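Local coordinates for protein manganese lipoxygenase (Gaeumannomyces graminis, PDB 5FX8) that uses a manganese centre to oxygenate linoleic and alpha-linolenic acids to 11S- and 13R-hydroperoxy fatty acids, at residues A[406-411]-A[466-471]; A[132-137]-A[492-497]; A[220-225]-A[358-363]; A[237-242]-A[248-253]. All coordinates share one frame; numbering follows the deposited sequence.

Contact 1. Residues A[406-411]-A[466-471]; sequences GAIRRF and VLTHVA
I408 and R409 of helix 396-420 meet T468 and A471 of helix 460-481, two helices that pack in the helical body of the lipoxygenase fold. The short axes run at 139°, roughly antiparallel, and come within 9.1 Å of each other. The contact is mainly apolar. The methyl group I408 CG2 touches the methyl A471 CB at 3.6 Å. It also lies 3.9 Å from T468 CG2. The other branch of I408 stays beside its own backbone N and ends near the A471 carbonyl group. M412 of helix 396-420 also touches T468 and A471, and F575 of helix 566-587 packs on I408.

The polar groups are engaged mostly within or near helix 460-481. T468 OG1 is hydrogen-bonded to V464 O, one turn back. T468 CG2 makes the apolar touch, while OG1 also lies beside R409. The R409 guanidinium passes T468 obliquely and forms a salt bridge through NH1 with D465. An extended chain from CG to NE, with CG opposite the backbone N (chi1 -178°), carries it there. The R409 side chain crosses T468 at about a right angle, with R409 CB 3.9 Å from T468 CG2.

Contact 2. Residues A[132-137]-A[492-497]; sequences DDFALL and VLPLHP
F134 offers the broad face of its ring to P494. P494 CB sits over that face, 4.0 Å from the F134 ring centroid and only 15° off the ring normal. This is a CH-pi contact. The proline bump is displaced somewhat toward the rim, on the side of CG and CD2. P494 CD completes the fit, lying 4.0 Å from F134 CB.

L493 fills the hollow between F134 and L137. Its CB meets F134 CD1 at 3.7 Å, approaching the ring obliquely. Its branch CD1 then reaches L137 CD2, also at 3.7 Å. With CG opposite the backbone N (chi1 -158°), L137 sends CD2 to L493.

The two partners are a 3-10 segment, 132-137, and a type VI turn. The L493-P494 peptide bond is cis, and both residues of this bend touch the 3-10 segment. H496 ND1 is hydrogen-bonded to V492 O at 3.0 Å, across the turn, with the oxygen close to the imidazole plane. Beyond the contact, F128 stacks with the F134 ring and L520 also touches F134. A529 of helix 526-539 packs on both L137 and L493.

Contact 3. Residues A[220-225]-A[358-363]; sequences QKKYTP and PGSVYA
K222 and Y223 extend side by side toward S360 on the last turns of helix 351-363. Their backbones stay far apart, the nearest CA atoms being those of K222 and S360 at 11.1 Å. The contact is therefore small and made by side-chain ends.

The polar atoms come first. K222 NZ lies 3.4 Å from S360 OG, and Y223 OH is 4.1 Å from the same oxygen. Stronger partners lie just outside the two segments. K222 NZ is hydrogen-bonded to Y219 OH and forms a salt bridge with OD2 of D356, one turn before S360 on the helix. Y223 OH is hydrogen-bonded to the same carboxylate oxygen. S360 OG is hydrogen-bonded to D356 O, and its position beside its own backbone N (chi1 -58°) lets it turn back along the helix.

The apolar part lies within 220-225. K222 CG rides 3.7 Å above one face of the Y223 ring, near its rim. The lysine chain is extended beyond CG and runs out alongside the ring.

The contact thus ties the loop between strands 212-216 and 235-241 to helix 351-363. Y223 touches A353 and F357 of that helix, while P358 and V361 rest on helix 268-305.

Contact 4. Residues A[237-242]-A[248-253]; sequences LFYLDA and LPLAIK
A beta hairpin with a classic bulge joins L237, F238 and Y239 to L248, P249, L250 and A251. The strands run antiparallel. At the end near the turn, Y239 and L248 form a hydrogen-bonded pair. Y239 N donates to L248 O at 2.9 Å, and L248 N returns a bond to Y239 O at 2.8 Å. F238 and P249 follow as a non-hydrogen-bonded pair, where the proline has no N-H to give.

The bulge lies at L237. L237 O accepts two N-H groups, from L250 N at 2.8 Å and from A251 N at 3.3 Å. L237 N closes the pair with a nearly straight bond to A251 O (N-H...O angle 177°). L250 is the added residue.

The bulge brings L250 round beside L237 and Y239. L250 CD1 meets Y239 CD1 at 4.0 Å, the leucine crossing the tyrosine at about a right angle. Y239 and L248 lie alongside each other, with Y239 CE1 3.8 Å from L248 CB. The Y239 ring is brought over by a CG set between the backbone N and carbonyl carbon (chi1 82°). On helix 203-208, L203 touches L237 and L250, and L206 touches Y239 and L250. The F238 ring turns to P249 instead, and S165 of helix 161-166 touches both. Two residues facing one across an antiparallel pair are the mark of a classic bulge, here between the third and fourth strands of a five-stranded antiparallel sheet.

Overall arrangement
Contact 1 lies near the metal site: A471 and the manganese ligand H478 share helix 460-481, their side chains about 11 Å apart. Contacts 2, 3 and 4 form a looser group on another part of the chain, with nearest atoms about 9 Å apart in each pair. They share helix 268-305, which carries the ligands H290 and H294 and is touched by residues of all three. Contacts 1 and 2 lie on opposite sides of the chain's centre, about 37 Å apart between their centres. Along the sequence, contact 2 spans the other three. Contact 4 falls within the span of contact 3, and contact 1 follows both.

Contact 1. Residues A[406-411]-A[466-471]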
loop_
_atom_site.group_PDB
_atom_site.type_symbol
_atom_site.label_atom_id
_atom_site.label_comp_id
_atom_site.label_asym_id
_atom_site.label_seq_id
_atom_site.Cartn_x
_atom_site.Cartn_y
_atom_site.Cartn_z
ATOM N N GLY A 406 -4.572 2.404 20.263
ATOM C CA GLY A 406 -5.147 1.800 21.454
ATOM C C GLY A 406 -5.396 0.313 21.296
ATOM O O GLY A 406 -5.088 -0.479 22.183
ATOM N N ALA A 407 -5.951 -0.090 20.163
ATOM C CA ALA A 407 -6.188 -1.509 19.955
ATOM C C ALA A 407 -4.872 -2.282 19.885
ATOM O O ALA A 407 -4.739 -3.378 20.449
ATOM C CB ALA A 407 -7.008 -1.705 18.687
ATOM N N ILE A 408 -3.879 -1.714 19.210
ATOM C CA ILE A 408 -2.597 -2.389 19.070
ATOM C C ILE A 408 -1.909 -2.499 20.419
ATOM O O ILE A 408 -1.227 -3.478 20.714
ATOM C CB ILE A 408 -1.729 -1.630 18.049
ATOM C CG1 ILE A 408 -2.377 -1.668 16.658
ATOM C CG2 ILE A 408 -0.285 -2.122 18.050
ATOM C CD1 ILE A 408 -1.551 -1.023 15.590
ATOM N N ARG A 409 -2.059 -1.480 21.249
ATOM C CA ARG A 409 -1.334 -1.460 22.502
ATOM C C ARG A 409 -1.980 -2.404 23.479
ATOM O O ARG A 409 -1.292 -3.157 24.163
ATOM C CB ARG A 409 -1.267 -0.049 23.065
ATOM C CG ARG A 409 -0.487 -0.016 24.333
ATOM C CD ARG A 409 -0.085 1.347 24.805
ATOM N NE ARG A 409 0.807 1.172 25.939
ATOM C CZ ARG A 409 2.129 1.241 25.885
ATOM N NH1 ARG A 409 2.734 1.536 24.731
ATOM N NH2 ARG A 409 2.844 1.036 26.991
ATOM N N ARG A 410 -3.308 -2.423 23.511
ATOM C CA ARG A 410 -3.975 -3.459 24.274
ATOM C C ARG A 410 -3.455 -4.836 23.883
ATOM O O ARG A 410 -3.068 -5.625 24.753
ATOM C CB ARG A 410 -5.477 -3.357 24.093
ATOM C CG ARG A 410 -6.246 -4.355 24.902
ATOM C CD ARG A 410 -7.709 -4.255 24.576
ATOM N NE ARG A 410 -8.184 -2.874 24.674
ATOM C CZ ARG A 410 -8.594 -2.319 25.814
ATOM N NH1 ARG A 410 -8.584 -3.028 26.949
ATOM N NH2 ARG A 410 -9.007 -1.058 25.827
ATOM N N PHE A 411 -3.413 -5.138 22.579
ATOM C CA PHE A 411 -2.899 -6.445 22.192
ATOM C C PHE A 411 -1.468 -6.641 22.667
ATOM O O PHE A 411 -1.119 -7.709 23.166
ATOM C CB PHE A 411 -2.962 -6.661 20.689
ATOM C CG PHE A 411 -2.291 -7.917 20.254
ATOM C CD1 PHE A 411 -0.942 -7.934 19.954
ATOM C CD2 PHE A 411 -2.997 -9.087 20.173
ATOM C CE1 PHE A 411 -0.334 -9.069 19.593
ATOM C CE2 PHE A 411 -2.388 -10.231 19.791
ATOM C CZ PHE A 411 -1.053 -10.225 19.513
ATOM N N VAL A 466 7.900 -0.412 22.202
ATOM C CA VAL A 466 8.605 -0.822 20.996
ATOM C C VAL A 466 7.688 -1.610 20.066
ATOM O O VAL A 466 7.539 -1.275 18.882
ATOM C CB VAL A 466 9.862 -1.620 21.380
ATOM C CG1 VAL A 466 10.451 -2.341 20.186
ATOM C CG2 VAL A 466 10.862 -0.692 21.963
ATOM N N LEU A 467 7.045 -2.653 20.588
ATOM C CA LEU A 467 6.192 -3.498 19.761
ATOM C C LEU A 467 4.964 -2.747 19.246
ATOM O O LEU A 467 4.535 -2.953 18.102
ATOM C CB LEU A 467 5.790 -4.739 20.545
ATOM C CG LEU A 467 6.939 -5.563 21.120
ATOM C CD1 LEU A 467 6.461 -6.820 21.807
ATOM C CD2 LEU A 467 7.940 -5.914 20.029
ATOM N N THR A 468 4.400 -1.859 20.061
ATOM C CA THR A 468 3.298 -1.029 19.598
ATOM C C THR A 468 3.731 -0.106 18.471
ATOM O O THR A 468 3.026 0.042 17.470
ATOM C CB THR A 468 2.743 -0.228 20.757
ATOM O OG1 THR A 468 2.490 -1.122 21.824
ATOM C CG2 THR A 468 1.457 0.404 20.381
ATOM N N HIS A 469 4.885 0.517 18.613
ATOM C CA HIS A 469 5.326 1.444 17.596
ATOM C C HIS A 469 5.655 0.721 16.295
ATOM O O HIS A 469 5.404 1.252 15.210
ATOM C CB HIS A 469 6.515 2.226 18.122
ATOM C CG HIS A 469 6.905 3.355 17.247
ATOM N ND1 HIS A 469 6.044 4.374 16.927
ATOM C CD2 HIS A 469 8.055 3.611 16.592
ATOM C CE1 HIS A 469 6.651 5.220 16.118
ATOM N NE2 HIS A 469 7.875 4.779 15.901
ATOM N N VAL A 470 6.191 -0.497 16.369
ATOM C CA VAL A 470 6.450 -1.195 15.121
ATOM C C VAL A 470 5.142 -1.565 14.444
ATOM O O VAL A 470 4.944 -1.280 13.258
ATOM C CB VAL A 470 7.343 -2.427 15.313
ATOM C CG1 VAL A 470 7.446 -3.113 13.989
ATOM C CG2 VAL A 470 8.705 -2.027 15.766
ATOM N N ALA A 471 4.214 -2.178 15.185
ATOM C CA ALA A 471 2.948 -2.520 14.553
ATOM C C ALA A 471 2.260 -1.275 14.008
ATOM O O ALA A 471 1.610 -1.335 12.967
ATOM C CB ALA A 471 2.044 -3.282 15.521
#

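Contact 2. Residues A[132-137]-A[492-497]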
loop_
_atom_site.group_PDB
_atom_site.type_symbol
_atom_site.label_atom_id
_atom_site.label_comp_id
_atom_site.label_asym_id
_atom_site.label_seq_id
_atom_site.Cartn_x
_atom_site.Cartn_y
_atom_site.Cartn_z
ATOM N N ASP A 132 -12.664 21.209 -14.436
ATOM C CA ASP A 132 -13.687 20.278 -13.977
ATOM C C ASP A 132 -13.622 18.962 -14.732
ATOM O O ASP A 132 -14.061 17.935 -14.210
ATOM C CB ASP A 132 -15.078 20.896 -14.123
ATOM C CG ASP A 132 -15.115 22.340 -13.795
ATOM O OD1 ASP A 132 -15.122 22.657 -12.639
ATOM O OD2 ASP A 132 -15.131 23.163 -14.696
ATOM N N ASP A 133 -13.087 18.965 -15.957
ATOM C CA ASP A 133 -12.963 17.727 -16.718
ATOM C C ASP A 133 -11.975 16.764 -16.087
ATOM O O ASP A 133 -11.952 15.590 -16.460
ATOM C CB ASP A 133 -12.544 18.009 -18.162
ATOM C CG ASP A 133 -13.492 18.949 -18.869
ATOM O OD1 ASP A 133 -14.695 18.893 -18.547
ATOM O OD2 ASP A 133 -13.036 19.755 -19.719
ATOM N N PHE A 134 -11.162 17.228 -15.143
ATOM C CA PHE A 134 -10.316 16.313 -14.402
ATOM C C PHE A 134 -11.122 15.276 -13.651
ATOM O O PHE A 134 -10.583 14.229 -13.309
ATOM C CB PHE A 134 -9.427 17.072 -13.437
ATOM C CG PHE A 134 -8.114 17.464 -14.009
ATOM C CD1 PHE A 134 -7.041 16.592 -13.976
ATOM C CD2 PHE A 134 -7.942 18.697 -14.585
ATOM C CE1 PHE A 134 -5.818 16.950 -14.510
ATOM C CE2 PHE A 134 -6.716 19.060 -15.120
ATOM C CZ PHE A 134 -5.657 18.185 -15.077
ATOM N N ALA A 135 -12.400 15.525 -13.402
ATOM C CA ALA A 135 -13.212 14.505 -12.761
ATOM C C ALA A 135 -13.422 13.302 -13.664
ATOM O O ALA A 135 -13.685 12.208 -13.169
ATOM C CB ALA A 135 -14.553 15.087 -12.333
ATOM N N LEU A 136 -13.330 13.481 -14.983
ATOM C CA LEU A 136 -13.397 12.354 -15.902
ATOM C C LEU A 136 -12.304 11.346 -15.621
ATOM O O LEU A 136 -12.455 10.169 -15.934
ATOM C CB LEU A 136 -13.277 12.840 -17.342
ATOM C CG LEU A 136 -14.269 13.898 -17.787
ATOM C CD1 LEU A 136 -13.735 14.554 -19.017
ATOM C CD2 LEU A 136 -15.585 13.248 -18.063
ATOM N N LEU A 137 -11.210 11.788 -15.034
ATOM C CA LEU A 137 -10.160 10.886 -14.624
ATOM C C LEU A 137 -10.630 9.846 -13.609
ATOM O O LEU A 137 -10.051 8.760 -13.538
ATOM C CB LEU A 137 -9.056 11.748 -14.067
ATOM C CG LEU A 137 -7.633 11.292 -13.971
ATOM C CD1 LEU A 137 -7.175 10.815 -15.291
ATOM C CD2 LEU A 137 -6.883 12.521 -13.538
ATOM N N VAL A 492 -4.532 13.253 -5.645
ATOM C CA VAL A 492 -5.748 13.347 -6.429
ATOM C C VAL A 492 -5.675 14.622 -7.244
ATOM O O VAL A 492 -5.403 15.692 -6.697
ATOM C CB VAL A 492 -6.975 13.316 -5.510
ATOM C CG1 VAL A 492 -8.271 13.524 -6.277
ATOM C CG2 VAL A 492 -6.995 12.015 -4.818
ATOM N N LEU A 493 -5.852 14.492 -8.559
ATOM C CA LEU A 493 -5.848 15.615 -9.494
ATOM C C LEU A 493 -7.195 16.320 -9.472
ATOM O O LEU A 493 -8.239 15.697 -9.346
ATOM C CB LEU A 493 -5.498 15.146 -10.919
ATOM C CG LEU A 493 -4.030 14.716 -11.066
ATOM C CD1 LEU A 493 -3.759 13.965 -12.318
ATOM C CD2 LEU A 493 -3.080 15.871 -11.013
ATOM N N PRO A 494 -7.184 17.632 -9.667
ATOM C CA PRO A 494 -6.076 18.458 -10.116
ATOM C C PRO A 494 -5.329 19.132 -9.014
ATOM O O PRO A 494 -4.316 19.754 -9.279
ATOM C CB PRO A 494 -6.782 19.496 -10.962
ATOM C CG PRO A 494 -8.038 19.680 -10.254
ATOM C CD PRO A 494 -8.458 18.339 -9.798
ATOM N N LEU A 495 -5.840 19.028 -7.789
ATOM C CA LEU A 495 -5.235 19.744 -6.677
ATOM C C LEU A 495 -3.863 19.207 -6.291
ATOM O O LEU A 495 -3.078 19.941 -5.689
ATOM C CB LEU A 495 -6.172 19.709 -5.469
ATOM C CG LEU A 495 -6.867 21.053 -5.202
ATOM C CD1 LEU A 495 -5.854 22.063 -4.807
ATOM C CD2 LEU A 495 -7.605 21.574 -6.419
ATOM N N HIS A 496 -3.543 17.964 -6.619
ATOM C CA HIS A 496 -2.303 17.338 -6.173
ATOM C C HIS A 496 -1.521 16.712 -7.313
ATOM O O HIS A 496 -1.478 15.483 -7.434
ATOM C CB HIS A 496 -2.585 16.246 -5.152
ATOM C CG HIS A 496 -3.373 16.704 -3.976
ATOM N ND1 HIS A 496 -4.738 16.557 -3.899
ATOM C CD2 HIS A 496 -2.986 17.283 -2.817
ATOM C CE1 HIS A 496 -5.158 17.028 -2.742
ATOM N NE2 HIS A 496 -4.115 17.476 -2.068
ATOM N N PRO A 497 -0.838 17.513 -8.125
ATOM C CA PRO A 497 -0.064 16.952 -9.239
ATOM C C PRO A 497 1.342 16.519 -8.852
ATOM O O PRO A 497 2.054 17.190 -8.106
ATOM C CB PRO A 497 -0.017 18.115 -10.231
ATOM C CG PRO A 497 -0.033 19.297 -9.393
ATOM C CD PRO A 497 -0.833 18.979 -8.142
#

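Contact 3. Residues A[220-225]-A[358-363]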
loop_
_atom_site.group_PDB
_atom_site.type_symbol
_atom_site.label_atom_id
_atom_site.label_comp_id
_atom_site.label_asym_id
_atom_site.label_seq_id
_atom_site.Cartn_x
_atom_site.Cartn_y
_atom_site.Cartn_z
ATOM N N GLN A 220 13.309 22.045 -0.424
ATOM C CA GLN A 220 13.308 21.576 -1.800
ATOM C C GLN A 220 13.831 22.628 -2.779
ATOM O O GLN A 220 13.915 22.374 -3.975
ATOM C CB GLN A 220 11.906 21.122 -2.203
ATOM C CG GLN A 220 11.364 20.009 -1.355
ATOM C CD GLN A 220 9.921 19.653 -1.653
ATOM O OE1 GLN A 220 9.443 19.748 -2.786
ATOM N NE2 GLN A 220 9.208 19.260 -0.613
ATOM N N LYS A 221 14.166 23.807 -2.287
ATOM C CA LYS A 221 14.858 24.799 -3.086
ATOM C C LYS A 221 16.192 24.259 -3.597
ATOM O O LYS A 221 16.635 24.625 -4.691
ATOM C CB LYS A 221 15.016 26.031 -2.213
ATOM C CG LYS A 221 15.670 27.194 -2.778
ATOM C CD LYS A 221 15.830 28.231 -1.691
ATOM C CE LYS A 221 16.436 27.595 -0.456
ATOM N NZ LYS A 221 16.836 28.591 0.563
ATOM N N LYS A 222 16.809 23.348 -2.836
ATOM C CA LYS A 222 18.083 22.690 -3.121
ATOM C C LYS A 222 18.068 21.797 -4.367
ATOM O O LYS A 222 19.138 21.460 -4.879
ATOM C CB LYS A 222 18.476 21.892 -1.873
ATOM C CG LYS A 222 19.285 20.660 -2.072
ATOM C CD LYS A 222 19.478 19.933 -0.772
ATOM C CE LYS A 222 20.471 18.799 -0.931
ATOM N NZ LYS A 222 20.828 18.195 0.377
ATOM N N TYR A 223 16.906 21.455 -4.902
ATOM C CA TYR A 223 16.773 20.541 -6.023
ATOM C C TYR A 223 16.355 21.282 -7.291
ATOM O O TYR A 223 15.680 22.314 -7.241
ATOM C CB TYR A 223 15.749 19.448 -5.701
ATOM C CG TYR A 223 16.058 18.695 -4.426
ATOM C CD1 TYR A 223 17.304 18.125 -4.228
ATOM C CD2 TYR A 223 15.131 18.605 -3.409
ATOM C CE1 TYR A 223 17.593 17.480 -3.088
ATOM C CE2 TYR A 223 15.420 17.945 -2.246
ATOM C CZ TYR A 223 16.651 17.377 -2.091
ATOM O OH TYR A 223 16.987 16.712 -0.933
ATOM N N THR A 224 16.748 20.721 -8.435
ATOM C CA THR A 224 16.454 21.245 -9.747
ATOM C C THR A 224 15.478 20.335 -10.461
ATOM O O THR A 224 15.755 19.142 -10.608
ATOM C CB THR A 224 17.730 21.352 -10.574
ATOM O OG1 THR A 224 18.728 22.045 -9.817
ATOM C CG2 THR A 224 17.466 22.062 -11.883
ATOM N N PRO A 225 14.368 20.853 -10.963
ATOM C CA PRO A 225 13.407 19.997 -11.648
ATOM C C PRO A 225 13.971 19.404 -12.927
ATOM O O PRO A 225 14.909 19.922 -13.533
ATOM C CB PRO A 225 12.255 20.950 -11.953
ATOM C CG PRO A 225 12.411 22.023 -11.009
ATOM C CD PRO A 225 13.864 22.221 -10.845
ATOM N N PRO A 358 15.508 11.671 2.048
ATOM C CA PRO A 358 15.527 10.962 3.347
ATOM C C PRO A 358 16.907 10.827 3.976
ATOM O O PRO A 358 17.015 10.735 5.206
ATOM C CB PRO A 358 14.941 9.591 3.003
ATOM C CG PRO A 358 15.150 9.468 1.528
ATOM C CD PRO A 358 14.931 10.821 0.995
ATOM N N GLY A 359 17.963 10.775 3.165
ATOM C CA GLY A 359 19.300 10.839 3.711
ATOM C C GLY A 359 19.633 12.183 4.319
ATOM O O GLY A 359 20.326 12.242 5.327
ATOM N N SER A 360 19.176 13.277 3.712
ATOM C CA SER A 360 19.350 14.590 4.335
ATOM C C SER A 360 18.606 14.690 5.651
ATOM O O SER A 360 19.117 15.271 6.613
ATOM C CB SER A 360 18.842 15.699 3.432
ATOM O OG SER A 360 19.492 15.684 2.201
ATOM N N VAL A 361 17.371 14.195 5.689
ATOM C CA VAL A 361 16.630 14.169 6.940
ATOM C C VAL A 361 17.411 13.401 7.992
ATOM O O VAL A 361 17.638 13.892 9.099
ATOM C CB VAL A 361 15.231 13.573 6.720
ATOM C CG1 VAL A 361 14.478 13.462 8.021
ATOM C CG2 VAL A 361 14.470 14.426 5.754
ATOM N N TYR A 362 17.859 12.196 7.644
ATOM C CA TYR A 362 18.563 11.349 8.593
ATOM C C TYR A 362 19.859 11.997 9.040
ATOM O O TYR A 362 20.255 11.889 10.208
ATOM C CB TYR A 362 18.838 9.994 7.958
ATOM C CG TYR A 362 19.055 8.885 8.957
ATOM C CD1 TYR A 362 18.014 8.432 9.759
ATOM C CD2 TYR A 362 20.293 8.288 9.090
ATOM C CE1 TYR A 362 18.217 7.433 10.677
ATOM C CE2 TYR A 362 20.498 7.284 9.985
ATOM C CZ TYR A 362 19.473 6.861 10.773
ATOM O OH TYR A 362 19.737 5.861 11.658
ATOM N N ALA A 363 20.527 12.681 8.122
ATOM C CA ALA A 363 21.762 13.359 8.470
ATOM C C ALA A 363 21.507 14.546 9.399
ATOM O O ALA A 363 22.372 14.881 10.210
ATOM C CB ALA A 363 22.484 13.771 7.187
#

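Contact 4. Residues A[237-242]-A[248-253]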
loop_
_atom_site.group_PDB
_atom_site.type_symbol
_atom_site.label_atom_id
_atom_site.label_comp_id
_atom_site.label_asym_id
_atom_site.label_seq_id
_atom_site.Cartn_x
_atom_site.Cartn_y
_atom_site.Cartn_z
ATOM N N LEU A 237 1.736 28.980 5.685
ATOM C CA LEU A 237 1.379 29.503 6.990
ATOM C C LEU A 237 -0.106 29.274 7.209
ATOM O O LEU A 237 -0.927 29.616 6.351
ATOM C CB LEU A 237 1.705 30.979 7.076
ATOM C CG LEU A 237 1.930 31.613 8.429
ATOM C CD1 LEU A 237 2.996 30.881 9.169
ATOM C CD2 LEU A 237 2.372 33.021 8.153
ATOM N N PHE A 238 -0.443 28.668 8.343
ATOM C CA PHE A 238 -1.816 28.363 8.682
ATOM C C PHE A 238 -2.139 28.956 10.042
ATOM O O PHE A 238 -1.248 29.245 10.833
ATOM C CB PHE A 238 -2.045 26.879 8.673
ATOM C CG PHE A 238 -1.688 26.231 7.392
ATOM C CD1 PHE A 238 -0.382 25.893 7.106
ATOM C CD2 PHE A 238 -2.665 25.926 6.477
ATOM C CE1 PHE A 238 -0.070 25.286 5.933
ATOM C CE2 PHE A 238 -2.360 25.324 5.306
ATOM C CZ PHE A 238 -1.067 25.001 5.024
ATOM N N TYR A 239 -3.418 29.169 10.312
ATOM C CA TYR A 239 -3.782 29.727 11.601
ATOM C C TYR A 239 -5.086 29.138 12.099
ATOM O O TYR A 239 -5.908 28.649 11.334
ATOM C CB TYR A 239 -3.886 31.257 11.573
ATOM C CG TYR A 239 -5.175 31.832 11.052
ATOM C CD1 TYR A 239 -5.519 31.691 9.738
ATOM C CD2 TYR A 239 -6.004 32.572 11.868
ATOM C CE1 TYR A 239 -6.667 32.239 9.240
ATOM C CE2 TYR A 239 -7.168 33.128 11.385
ATOM C CZ TYR A 239 -7.490 32.953 10.062
ATOM O OH TYR A 239 -8.620 33.481 9.522
ATOM N N LEU A 240 -5.259 29.172 13.408
ATOM C CA LEU A 240 -6.512 28.792 14.033
ATOM C C LEU A 240 -7.346 30.055 14.243
ATOM O O LEU A 240 -6.921 30.966 14.954
ATOM C CB LEU A 240 -6.234 28.060 15.342
ATOM C CG LEU A 240 -7.424 27.412 16.041
ATOM C CD1 LEU A 240 -8.242 26.578 15.082
ATOM C CD2 LEU A 240 -6.911 26.558 17.167
ATOM N N ASP A 241 -8.512 30.122 13.606
ATOM C CA ASP A 241 -9.338 31.323 13.623
ATOM C C ASP A 241 -10.293 31.297 14.799
ATOM O O ASP A 241 -11.157 30.420 14.883
ATOM C CB ASP A 241 -10.145 31.471 12.335
ATOM C CG ASP A 241 -10.862 32.821 12.229
ATOM O OD1 ASP A 241 -10.464 33.818 12.862
ATOM O OD2 ASP A 241 -11.827 32.878 11.474
ATOM N N ALA A 242 -10.167 32.296 15.670
ATOM C CA ALA A 242 -11.110 32.433 16.771
ATOM C C ALA A 242 -12.523 32.734 16.288
ATOM O O ALA A 242 -13.484 32.393 16.977
ATOM C CB ALA A 242 -10.644 33.517 17.733
ATOM N N LEU A 248 -7.069 27.105 9.297
ATOM C CA LEU A 248 -7.272 27.710 7.989
ATOM C C LEU A 248 -5.962 28.114 7.323
ATOM O O LEU A 248 -4.946 28.325 7.990
ATOM C CB LEU A 248 -8.188 28.942 8.113
ATOM C CG LEU A 248 -9.682 28.749 8.327
ATOM C CD1 LEU A 248 -10.307 30.095 8.408
ATOM C CD2 LEU A 248 -10.294 28.011 7.193
ATOM N N PRO A 249 -5.960 28.241 6.002
ATOM C CA PRO A 249 -4.777 28.758 5.315
ATOM C C PRO A 249 -4.652 30.261 5.461
ATOM O O PRO A 249 -5.638 30.999 5.458
ATOM C CB PRO A 249 -5.030 28.376 3.851
ATOM C CG PRO A 249 -6.469 28.370 3.709
ATOM C CD PRO A 249 -7.030 27.899 5.044
ATOM N N LEU A 250 -3.409 30.710 5.594
ATOM C CA LEU A 250 -3.127 32.136 5.670
ATOM C C LEU A 250 -2.310 32.604 4.470
ATOM O O LEU A 250 -2.803 33.410 3.686
ATOM C CB LEU A 250 -2.428 32.464 6.999
ATOM C CG LEU A 250 -2.551 33.913 7.470
ATOM C CD1 LEU A 250 -2.354 34.064 8.965
ATOM C CD2 LEU A 250 -1.575 34.789 6.763
ATOM N N ALA A 251 -1.089 32.117 4.281
ATOM C CA ALA A 251 -0.268 32.563 3.166
ATOM C C ALA A 251 0.580 31.409 2.650
ATOM O O ALA A 251 0.796 30.413 3.337
ATOM C CB ALA A 251 0.624 33.734 3.572
ATOM N N ILE A 252 1.065 31.560 1.424
ATOM C CA ILE A 252 1.950 30.589 0.798
ATOM C C ILE A 252 3.068 31.354 0.114
ATOM O O ILE A 252 2.805 32.224 -0.715
ATOM C CB ILE A 252 1.203 29.694 -0.211
ATOM C CG1 ILE A 252 0.123 28.881 0.500
ATOM C CG2 ILE A 252 2.167 28.754 -0.922
ATOM C CD1 ILE A 252 -0.724 28.022 -0.414
ATOM N N LYS A 253 4.309 31.035 0.452
ATOM C CA LYS A 253 5.478 31.663 -0.140
ATOM C C LYS A 253 6.255 30.623 -0.941
ATOM O O LYS A 253 6.642 29.586 -0.395
ATOM C CB LYS A 253 6.359 32.271 0.947
ATOM C CG LYS A 253 7.309 33.307 0.448
ATOM C CD LYS A 253 8.355 33.623 1.456
ATOM C CE LYS A 253 9.205 34.744 0.970
ATOM N NZ LYS A 253 10.410 34.799 1.789
#